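Side-chain contacts in protein-L-isoaspartate O-methyltransferase beta-aspartate methyltransferase (Plasmodium falciparum, PDB 2PBF), which probably repairs aged proteins by transferring a methyl group from S-adenosylmethionine to the side-chain carboxylate of L-isoaspartyl residues: residues Asp164-Gly169 / Asp181-Asn186; Leu201-Lys206 / Ile212-Phe217. One frame throughout, in Å; residues are numbered along the deposited sequence.

Both contacts lie in the C-terminal part of the chain and reach the same mixed sheet. Strand 163-168 comes first and leads to the S-adenosyl-L-homocysteine site. The chain then passes through helix 177-182, and contact 1 closes this loop by bringing 181-186 back beside the start of that strand. Strand 187-195 follows, and the next two strands form the hairpin of contact 2 at the edge of the sheet. The contacts follow in series; neither nests within the other. Lys206 joins them: its NZ lies 3.1 Å from Leu183 O, and its O lies 2.8 Å from Asn186 N, both probable hydrogen bonds.

Contact 1: Asp164-Gly169 / Asp181-Asn186; sequences DAIHVG and DLLAEN. With SAH (S-adenosyl-L-homocysteine), chain C.
In this Rossmann-like methyltransferase fold, Ile166 on strand 163-168 packs against the end of helix 177-182 and the short strand 183-184 that follows. The contact belongs to the connection from strand 163-168 to strand 187-195, its parallel neighbour in the sheet. Ile166 CD1 does most of the touching. It lies 3.9 Å from Leu183 CD1 and 4.0 Å from Leu182 CB. CG1 of Ile166 stands anti to the carbonyl carbon (chi1 -49°), and the chain is extended beyond it (chi2 -173°). This carries CD1 to the junction of the helix and the short strand. Leu183 meets it with one branch: CD1 also lies 4.0 Å from Ile166 CG1, and the two side chains cross obliquely. Ile166 also packs on Ile85, Val87 and Leu189 of the adjoining strands.

Asp164 and Ala184 form the more polar end. Asp164 OD1 approaches the methyl CB of Ala184 to 4.0 Å. A water then bridges the segments, donating to Asp164 OD1 at 2.9 Å and to Glu185 O at 3.0 Å. The other carboxylate oxygen, OD2, accepts a hydrogen bond from Arg83 N and a weak one from Ser82 OG. The two oxygens of Asp164 therefore serve different partners, which should help fix the turn of the carboxylate.

At the far end of the strand lies the ligand pocket. Gly169 O comes within 3.2 Å of C5' of S-adenosyl-L-homocysteine. The amino nitrogen of the ligand lies at the edge of the His167 ring, near its plane. ND1 of that ring is hydrogen-bonded to Asp86. The chemistry implies two kinds of attachment between the segments: the buried isoleucine and leucines meet through apolar contacts, while a water makes the polar link at the partly exposed end.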
ATOM      1  N   ASP A 164       1.357  -1.412  12.691  1.00 30.30           N
ATOM      2  CA  ASP A 164       2.011  -2.694  12.546  1.00 30.68           C
ATOM      3  C   ASP A 164       2.554  -2.878  11.126  1.00 30.02           C
ATOM      4  O   ASP A 164       3.518  -3.623  10.915  1.00 30.31           O
ATOM      5  CB  ASP A 164       1.036  -3.791  12.917  1.00 30.31           C
ATOM      6  CG  ASP A 164       0.391  -3.543  14.277  1.00 34.45           C
ATOM      7  OD1 ASP A 164       1.096  -3.717  15.305  1.00 34.39           O
ATOM      8  OD2 ASP A 164      -0.804  -3.155  14.320  1.00 33.92           O
ATOM      9  N   ALA A 165       1.951  -2.183  10.167  1.00 29.64           N
ATOM     10  CA  ALA A 165       2.358  -2.272   8.762  1.00 28.66           C
ATOM     11  C   ALA A 165       2.290  -0.915   8.101  1.00 28.79           C
ATOM     12  O   ALA A 165       1.253  -0.230   8.166  1.00 27.91           O
ATOM     13  CB  ALA A 165       1.495  -3.262   8.024  1.00 28.96           C
ATOM     14  N   ILE A 166       3.413  -0.509   7.496  1.00 27.82           N
ATOM     15  CA  ILE A 166       3.481   0.742   6.750  1.00 27.76           C
ATOM     16  C   ILE A 166       3.954   0.469   5.336  1.00 27.58           C
ATOM     17  O   ILE A 166       5.044  -0.032   5.120  1.00 27.69           O
ATOM     18  CB  ILE A 166       4.412   1.821   7.415  1.00 27.91           C
ATOM     19  CG1 ILE A 166       4.084   1.966   8.916  1.00 29.81           C
ATOM     20  CG2 ILE A 166       4.306   3.164   6.624  1.00 27.17           C
ATOM     21  CD1 ILE A 166       4.800   3.113   9.642  1.00 28.80           C
ATOM     22  N   HIS A 167       3.122   0.783   4.369  1.00 28.19           N
ATOM     23  CA  HIS A 167       3.515   0.606   2.999  1.00 28.62           C
ATOM     24  C   HIS A 167       3.649   1.976   2.391  1.00 28.75           C
ATOM     25  O   HIS A 167       2.797   2.841   2.571  1.00 28.64           O
ATOM     26  CB  HIS A 167       2.503  -0.231   2.239  1.00 29.17           C
ATOM     27  CG  HIS A 167       2.782  -0.291   0.777  1.00 30.46           C
ATOM     28  ND1 HIS A 167       2.200   0.573  -0.123  1.00 30.93           N
ATOM     29  CD2 HIS A 167       3.626  -1.072   0.064  1.00 31.92           C
ATOM     30  CE1 HIS A 167       2.662   0.319  -1.331  1.00 30.24           C
ATOM     31  NE2 HIS A 167       3.520  -0.680  -1.245  1.00 33.42           N
ATOM     32  N   VAL A 168       4.746   2.190   1.686  1.00 29.09           N
ATOM     33  CA  VAL A 168       4.932   3.458   1.047  1.00 28.71           C
ATOM     34  C   VAL A 168       5.105   3.167  -0.440  1.00 28.61           C
ATOM     35  O   VAL A 168       6.039   2.483  -0.826  1.00 27.43           O
ATOM     36  CB  VAL A 168       6.161   4.187   1.628  1.00 29.17           C
ATOM     37  CG1 VAL A 168       6.168   5.608   1.188  1.00 29.50           C
ATOM     38  CG2 VAL A 168       6.186   4.081   3.178  1.00 27.85           C
ATOM     39  N   GLY A 169       4.203   3.712  -1.259  1.00 27.66           N
ATOM     40  CA  GLY A 169       4.152   3.357  -2.676  1.00 28.61           C
ATOM     41  C   GLY A 169       4.836   4.378  -3.584  1.00 29.17           C
ATOM     42  O   GLY A 169       4.543   4.431  -4.772  1.00 28.85           O
ATOM     43  N   ASP A 181       8.735   6.944  13.255  1.00 38.35           N
ATOM     44  CA  ASP A 181       8.003   7.204  14.504  1.00 38.65           C
ATOM     45  C   ASP A 181       6.600   6.627  14.521  1.00 38.48           C
ATOM     46  O   ASP A 181       6.040   6.383  15.581  1.00 39.25           O
ATOM     47  CB  ASP A 181       7.962   8.709  14.796  1.00 38.69           C
ATOM     48  CG  ASP A 181       9.339   9.269  15.124  1.00 38.57           C
ATOM     49  OD1 ASP A 181      10.259   8.469  15.423  1.00 38.93           O
ATOM     50  OD2 ASP A 181       9.495  10.495  15.066  1.00 38.34           O
ATOM     51  N   LEU A 182       6.034   6.417  13.340  1.00 38.36           N
ATOM     52  CA  LEU A 182       4.678   5.896  13.214  1.00 37.82           C
ATOM     53  C   LEU A 182       4.688   4.392  13.385  1.00 37.53           C
ATOM     54  O   LEU A 182       3.654   3.782  13.543  1.00 38.29           O
ATOM     55  CB  LEU A 182       4.062   6.311  11.876  1.00 37.43           C
ATOM     56  CG  LEU A 182       3.574   7.758  11.724  1.00 37.08           C
ATOM     57  CD1 LEU A 182       2.910   7.936  10.376  1.00 36.05           C
ATOM     58  CD2 LEU A 182       2.613   8.192  12.829  1.00 38.61           C
ATOM     59  N   LEU A 183       5.882   3.813  13.393  1.00 38.28           N
ATOM     60  CA  LEU A 183       6.064   2.384  13.380  1.00 38.32           C
ATOM     61  C   LEU A 183       5.953   1.763  14.776  1.00 39.76           C
ATOM     62  O   LEU A 183       6.622   2.203  15.715  1.00 40.02           O
ATOM     63  CB  LEU A 183       7.421   2.079  12.734  1.00 38.76           C
ATOM     64  CG  LEU A 183       7.794   0.661  12.304  1.00 37.74           C
ATOM     65  CD1 LEU A 183       6.783   0.125  11.285  1.00 38.93           C
ATOM     66  CD2 LEU A 183       9.206   0.660  11.736  1.00 37.16           C
ATOM     67  N   ALA A 184       5.122   0.727  14.899  1.00 40.63           N
ATOM     68  CA  ALA A 184       4.965  -0.017  16.150  1.00 41.71           C
ATOM     69  C   ALA A 184       6.083  -1.034  16.388  1.00 42.29           C
ATOM     70  O   ALA A 184       6.778  -1.471  15.454  1.00 43.05           O
ATOM     71  CB  ALA A 184       3.591  -0.725  16.203  1.00 41.31           C
ATOM     72  N   GLU A 185       6.247  -1.422  17.646  1.00 42.42           N
ATOM     73  CA  GLU A 185       7.153  -2.501  17.982  1.00 42.67           C
ATOM     74  C   GLU A 185       6.774  -3.723  17.154  1.00 42.36           C
ATOM     75  O   GLU A 185       5.601  -4.084  17.083  1.00 41.50           O
ATOM     76  CB  GLU A 185       7.074  -2.811  19.477  1.00 43.14           C
ATOM     77  CG  GLU A 185       7.852  -4.052  19.911  1.00 46.29           C
ATOM     78  CD  GLU A 185       9.363  -3.858  19.885  1.00 48.69           C
ATOM     79  OE1 GLU A 185       9.824  -2.681  19.787  1.00 48.07           O
ATOM     80  OE2 GLU A 185      10.077  -4.894  19.975  1.00 49.65           O
ATOM     81  N   ASN A 186       7.773  -4.335  16.516  1.00 41.86           N
ATOM     82  CA  ASN A 186       7.582  -5.506  15.653  1.00 41.88           C
ATOM     83  C   ASN A 186       6.926  -5.217  14.308  1.00 41.04           C
ATOM     84  O   ASN A 186       6.728  -6.143  13.507  1.00 41.47           O
ATOM     85  CB  ASN A 186       6.784  -6.617  16.354  1.00 42.82           C
ATOM     86  CG  ASN A 186       7.468  -7.150  17.596  1.00 43.86           C
ATOM     87  OD1 ASN A 186       6.794  -7.489  18.582  1.00 46.08           O
ATOM     88  ND2 ASN A 186       8.797  -7.229  17.567  1.00 44.81           N
TER
HETATM   89  N   SAH C 301      -0.116   2.155  -4.229  1.00 26.69           N
HETATM   90  CA  SAH C 301      -0.436   3.074  -5.351  1.00 25.82           C
HETATM   91  CB  SAH C 301       0.833   3.740  -5.820  1.00 25.87           C
HETATM   92  CG  SAH C 301       0.467   4.990  -6.608  1.00 26.37           C
HETATM   93  SD  SAH C 301       1.928   5.855  -7.191  1.00 30.06           S
HETATM   94  C   SAH C 301      -1.154   2.387  -6.517  1.00 26.11           C
HETATM   95  O   SAH C 301      -0.731   1.301  -6.920  1.00 24.73           O
HETATM   96  OXT SAH C 301      -2.162   2.906  -7.060  1.00 24.57           O
HETATM   97  C5' SAH C 301       2.358   6.646  -5.621  1.00 30.80           C
HETATM   98  C4' SAH C 301       1.337   7.643  -5.070  1.00 30.88           C
HETATM   99  O4' SAH C 301       1.980   8.363  -4.056  1.00 32.06           O
HETATM  100  C3' SAH C 301       0.787   8.681  -6.039  1.00 30.09           C
HETATM  101  O3' SAH C 301      -0.624   8.552  -6.101  1.00 28.25           O
HETATM  102  C2' SAH C 301       1.220  10.018  -5.458  1.00 30.61           C
HETATM  103  O2' SAH C 301       0.244  11.021  -5.632  1.00 30.16           O
HETATM  104  C1' SAH C 301       1.412   9.662  -3.999  1.00 30.67           C
HETATM  105  N9  SAH C 301       2.357  10.514  -3.243  1.00 31.12           N
HETATM  106  C8  SAH C 301       3.528  11.036  -3.712  1.00 31.73           C
HETATM  107  N7  SAH C 301       4.122  11.707  -2.699  1.00 32.36           N
HETATM  108  C5  SAH C 301       3.342  11.648  -1.597  1.00 29.82           C
HETATM  109  C6  SAH C 301       3.464  12.186  -0.311  1.00 31.26           C
HETATM  110  N6  SAH C 301       4.499  12.930   0.058  1.00 29.90           N
HETATM  111  N1  SAH C 301       2.497  11.918   0.623  1.00 32.96           N
HETATM  112  C2  SAH C 301       1.400  11.151   0.279  1.00 30.97           C
HETATM  113  N3  SAH C 301       1.297  10.649  -0.994  1.00 30.07           N
HETATM  114  C4  SAH C 301       2.244  10.887  -1.926  1.00 29.94           C
HETATM  115  O   HOH W   1       3.622  -5.118  15.122  1.00 32.36           O

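Contact 2: Leu201-Lys206 / Ile212-Phe217; sequences LYEITK and IKDRLF
Tyr202 and Arg215 pack closely across this contact. The CA of Arg215 sits over one face of the Tyr202 ring, offset toward its rim, in a CH-pi contact 4.1 Å from the centroid. Arg215 CG then passes 3.3 Å from Tyr202 OH. The ring and guanidinium planes are 87° apart, so the guanidinium does not stack on the ring. Tyr202 OH is hydrogen-bonded to OE2 of Glu195, and Arg215 NE forms a salt bridge with OE1. Next along this face, Lys213 CG lies 3.7 Å from both Tyr202 CD2 and Ile204 CG1. Lys213 runs beside Ile204, then bends at chi3 (-85°), and its amino group turns off from the strand pair. Arg215 and Lys213 are exposed to solvent, whereas Leu201, Glu203 and Ile204 of the inner strand are buried.

The two segments belong to the antiparallel hairpin 198-205/212-219, with 212-219 an outermost strand of the sheet. Glu203 and Asp214 form a hydrogen-bonded pair. The bond from Glu203 N to Asp214 O is 2.9 Å long and lies in the carbonyl plane; the return bond is weak.

The other face carries Leu201, Glu203, Thr205, Ile212, Asp214 and Phe217. Near helix 64-74 it is apolar: Leu201 CD2 lies 4.0 Å from Leu216 CD1, and Leu201 and Phe217 both touch Leu69 of that helix. In the middle, Glu203 OE2 and Asp214 OD2 are 4.5 Å apart. Their like charges probably disfavour closer approach. Arg73 forms a salt bridge with Glu203 OE1, which probably eases this. Toward the hairpin turn the face opens to solvent. Thr205 CB meets Ile212 CG1 at 4.1 Å, but Ile212 is exposed. A water there donates to Glu203 O and Ile212 O and is hydrogen-bonded to Thr205 OG1.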
ATOM      1  N   LEU A 201      14.258  -0.835  -2.555  1.00 32.92           N
ATOM      2  CA  LEU A 201      13.176  -1.224  -1.671  1.00 33.68           C
ATOM      3  C   LEU A 201      13.726  -1.764  -0.365  1.00 34.24           C
ATOM      4  O   LEU A 201      14.451  -2.754  -0.368  1.00 34.97           O
ATOM      5  CB  LEU A 201      12.250  -2.263  -2.332  1.00 33.61           C
ATOM      6  CG  LEU A 201      10.890  -2.481  -1.652  1.00 31.92           C
ATOM      7  CD1 LEU A 201       9.926  -1.338  -1.971  1.00 28.42           C
ATOM      8  CD2 LEU A 201      10.330  -3.801  -2.117  1.00 31.40           C
ATOM      9  N   TYR A 202      13.347  -1.107   0.732  1.00 34.64           N
ATOM     10  CA  TYR A 202      13.784  -1.432   2.085  1.00 35.78           C
ATOM     11  C   TYR A 202      12.666  -2.012   2.934  1.00 36.12           C
ATOM     12  O   TYR A 202      11.527  -1.551   2.888  1.00 36.21           O
ATOM     13  CB  TYR A 202      14.327  -0.176   2.792  1.00 36.29           C
ATOM     14  CG  TYR A 202      15.790   0.059   2.558  1.00 36.98           C
ATOM     15  CD1 TYR A 202      16.236   0.756   1.441  1.00 35.60           C
ATOM     16  CD2 TYR A 202      16.738  -0.442   3.455  1.00 39.93           C
ATOM     17  CE1 TYR A 202      17.581   0.958   1.220  1.00 39.00           C
ATOM     18  CE2 TYR A 202      18.087  -0.257   3.256  1.00 39.70           C
ATOM     19  CZ  TYR A 202      18.513   0.442   2.140  1.00 40.65           C
ATOM     20  OH  TYR A 202      19.871   0.625   1.961  1.00 40.66           O
ATOM     21  N   GLU A 203      12.996  -3.028   3.705  1.00 36.64           N
ATOM     22  CA  GLU A 203      12.129  -3.484   4.781  1.00 37.94           C
ATOM     23  C   GLU A 203      12.715  -3.080   6.143  1.00 38.68           C
ATOM     24  O   GLU A 203      13.770  -3.570   6.567  1.00 38.72           O
ATOM     25  CB  GLU A 203      11.899  -4.987   4.695  1.00 37.87           C
ATOM     26  CG  GLU A 203      11.030  -5.530   5.805  1.00 39.19           C
ATOM     27  CD  GLU A 203      10.831  -7.011   5.670  1.00 42.62           C
ATOM     28  OE1 GLU A 203      10.246  -7.445   4.648  1.00 42.59           O
ATOM     29  OE2 GLU A 203      11.274  -7.742   6.587  1.00 43.86           O
ATOM     30  N   ILE A 204      12.018  -2.173   6.810  1.00 39.07           N
ATOM     31  CA  ILE A 204      12.433  -1.672   8.091  1.00 39.96           C
ATOM     32  C   ILE A 204      11.544  -2.244   9.204  1.00 41.69           C
ATOM     33  O   ILE A 204      10.314  -2.235   9.094  1.00 41.02           O
ATOM     34  CB  ILE A 204      12.447  -0.151   8.064  1.00 39.69           C
ATOM     35  CG1 ILE A 204      13.397   0.316   6.942  1.00 39.42           C
ATOM     36  CG2 ILE A 204      12.862   0.386   9.413  1.00 39.22           C
ATOM     37  CD1 ILE A 204      13.066   1.622   6.325  1.00 37.49           C
ATOM     38  N   THR A 205      12.181  -2.763  10.255  1.00 43.56           N
ATOM     39  CA  THR A 205      11.489  -3.370  11.402  1.00 45.85           C
ATOM     40  C   THR A 205      11.912  -2.683  12.704  1.00 47.06           C
ATOM     41  O   THR A 205      12.993  -2.118  12.775  1.00 47.36           O
ATOM     42  CB  THR A 205      11.791  -4.871  11.485  1.00 45.83           C
ATOM     43  OG1 THR A 205      11.686  -5.451  10.174  1.00 48.42           O
ATOM     44  CG2 THR A 205      10.815  -5.582  12.425  1.00 46.57           C
ATOM     45  N   LYS A 206      11.049  -2.704  13.720  1.00 48.98           N
ATOM     46  CA  LYS A 206      11.405  -2.204  15.059  1.00 50.75           C
ATOM     47  C   LYS A 206      11.492  -3.391  16.017  1.00 52.37           C
ATOM     48  O   LYS A 206      10.576  -4.223  16.059  1.00 52.31           O
ATOM     49  CB  LYS A 206      10.365  -1.192  15.547  1.00 50.65           C
ATOM     50  CG  LYS A 206      10.804  -0.325  16.723  1.00 50.99           C
ATOM     51  CD  LYS A 206       9.933   0.953  16.854  1.00 49.61           C
ATOM     52  CE  LYS A 206      10.387   2.055  15.910  1.00 48.31           C
ATOM     53  NZ  LYS A 206       9.518   3.256  16.015  1.00 48.95           N
ATOM     54  N   ILE A 212      15.816  -2.098  12.504  1.00 53.73           N
ATOM     55  CA  ILE A 212      16.723  -2.859  11.641  1.00 53.36           C
ATOM     56  C   ILE A 212      16.383  -2.697  10.150  1.00 53.00           C
ATOM     57  O   ILE A 212      15.267  -2.998   9.702  1.00 52.93           O
ATOM     58  CB  ILE A 212      16.925  -4.344  12.092  1.00 53.88           C
ATOM     59  CG1 ILE A 212      15.904  -5.293  11.467  1.00 53.95           C
ATOM     60  CG2 ILE A 212      16.959  -4.464  13.625  1.00 53.63           C
ATOM     61  CD1 ILE A 212      16.520  -6.594  10.984  1.00 55.50           C
ATOM     62  N   LYS A 213      17.350  -2.185   9.397  1.00 52.56           N
ATOM     63  CA  LYS A 213      17.141  -1.811   8.001  1.00 52.19           C
ATOM     64  C   LYS A 213      17.597  -2.950   7.095  1.00 51.57           C
ATOM     65  O   LYS A 213      18.705  -3.476   7.255  1.00 51.63           O
ATOM     66  CB  LYS A 213      17.902  -0.529   7.697  1.00 52.57           C
ATOM     67  CG  LYS A 213      17.088   0.545   7.040  1.00 53.28           C
ATOM     68  CD  LYS A 213      17.920   1.798   6.785  1.00 54.76           C
ATOM     69  CE  LYS A 213      17.978   2.722   8.008  1.00 55.50           C
ATOM     70  NZ  LYS A 213      18.530   4.064   7.641  1.00 55.42           N
ATOM     71  N   ASP A 214      16.730  -3.342   6.165  1.00 50.13           N
ATOM     72  CA  ASP A 214      16.955  -4.529   5.344  1.00 49.11           C
ATOM     73  C   ASP A 214      16.827  -4.166   3.869  1.00 48.04           C
ATOM     74  O   ASP A 214      15.725  -3.900   3.372  1.00 47.48           O
ATOM     75  CB  ASP A 214      15.952  -5.614   5.732  1.00 49.45           C
ATOM     76  CG  ASP A 214      16.300  -6.982   5.187  1.00 50.89           C
ATOM     77  OD1 ASP A 214      17.231  -7.118   4.356  1.00 51.70           O
ATOM     78  OD2 ASP A 214      15.613  -7.939   5.611  1.00 53.08           O
ATOM     79  N   ARG A 215      17.970  -4.150   3.189  1.00 46.71           N
ATOM     80  CA  ARG A 215      18.082  -3.716   1.802  1.00 46.04           C
ATOM     81  C   ARG A 215      17.598  -4.855   0.908  1.00 44.84           C
ATOM     82  O   ARG A 215      18.216  -5.917   0.873  1.00 45.10           O
ATOM     83  CB  ARG A 215      19.551  -3.354   1.502  1.00 46.29           C
ATOM     84  CG  ARG A 215      19.736  -2.315   0.385  1.00 47.66           C
ATOM     85  CD  ARG A 215      21.183  -2.164  -0.175  1.00 47.20           C
ATOM     86  NE  ARG A 215      21.113  -1.977  -1.630  1.00 49.32           N
ATOM     87  CZ  ARG A 215      21.071  -2.979  -2.517  1.00 51.13           C
ATOM     88  NH1 ARG A 215      21.156  -4.241  -2.111  1.00 52.59           N
ATOM     89  NH2 ARG A 215      20.956  -2.725  -3.815  1.00 51.59           N
ATOM     90  N   LEU A 216      16.493  -4.656   0.198  1.00 43.51           N
ATOM     91  CA  LEU A 216      15.890  -5.770  -0.550  1.00 42.66           C
ATOM     92  C   LEU A 216      16.437  -5.870  -1.964  1.00 42.56           C
ATOM     93  O   LEU A 216      17.304  -6.691  -2.231  1.00 43.00           O
ATOM     94  CB  LEU A 216      14.349  -5.719  -0.528  1.00 41.72           C
ATOM     95  CG  LEU A 216      13.685  -5.970   0.844  1.00 40.85           C
ATOM     96  CD1 LEU A 216      12.172  -5.982   0.714  1.00 36.97           C
ATOM     97  CD2 LEU A 216      14.177  -7.262   1.532  1.00 37.72           C
ATOM     98  N   PHE A 217      15.934  -5.036  -2.865  1.00 42.11           N
ATOM     99  CA  PHE A 217      16.464  -4.955  -4.224  1.00 41.28           C
ATOM    100  C   PHE A 217      16.040  -3.647  -4.893  1.00 39.99           C
ATOM    101  O   PHE A 217      15.222  -2.894  -4.352  1.00 38.77           O
ATOM    102  CB  PHE A 217      16.000  -6.158  -5.046  1.00 42.05           C
ATOM    103  CG  PHE A 217      14.558  -6.478  -4.865  1.00 43.24           C
ATOM    104  CD1 PHE A 217      13.577  -5.644  -5.388  1.00 43.81           C
ATOM    105  CD2 PHE A 217      14.173  -7.613  -4.165  1.00 46.48           C
ATOM    106  CE1 PHE A 217      12.250  -5.928  -5.221  1.00 44.43           C
ATOM    107  CE2 PHE A 217      12.832  -7.908  -3.984  1.00 45.76           C
ATOM    108  CZ  PHE A 217      11.873  -7.060  -4.512  1.00 45.53           C
TER
HETATM  109  O   HOH W   2      14.172  -5.392   8.547  1.00 37.49           O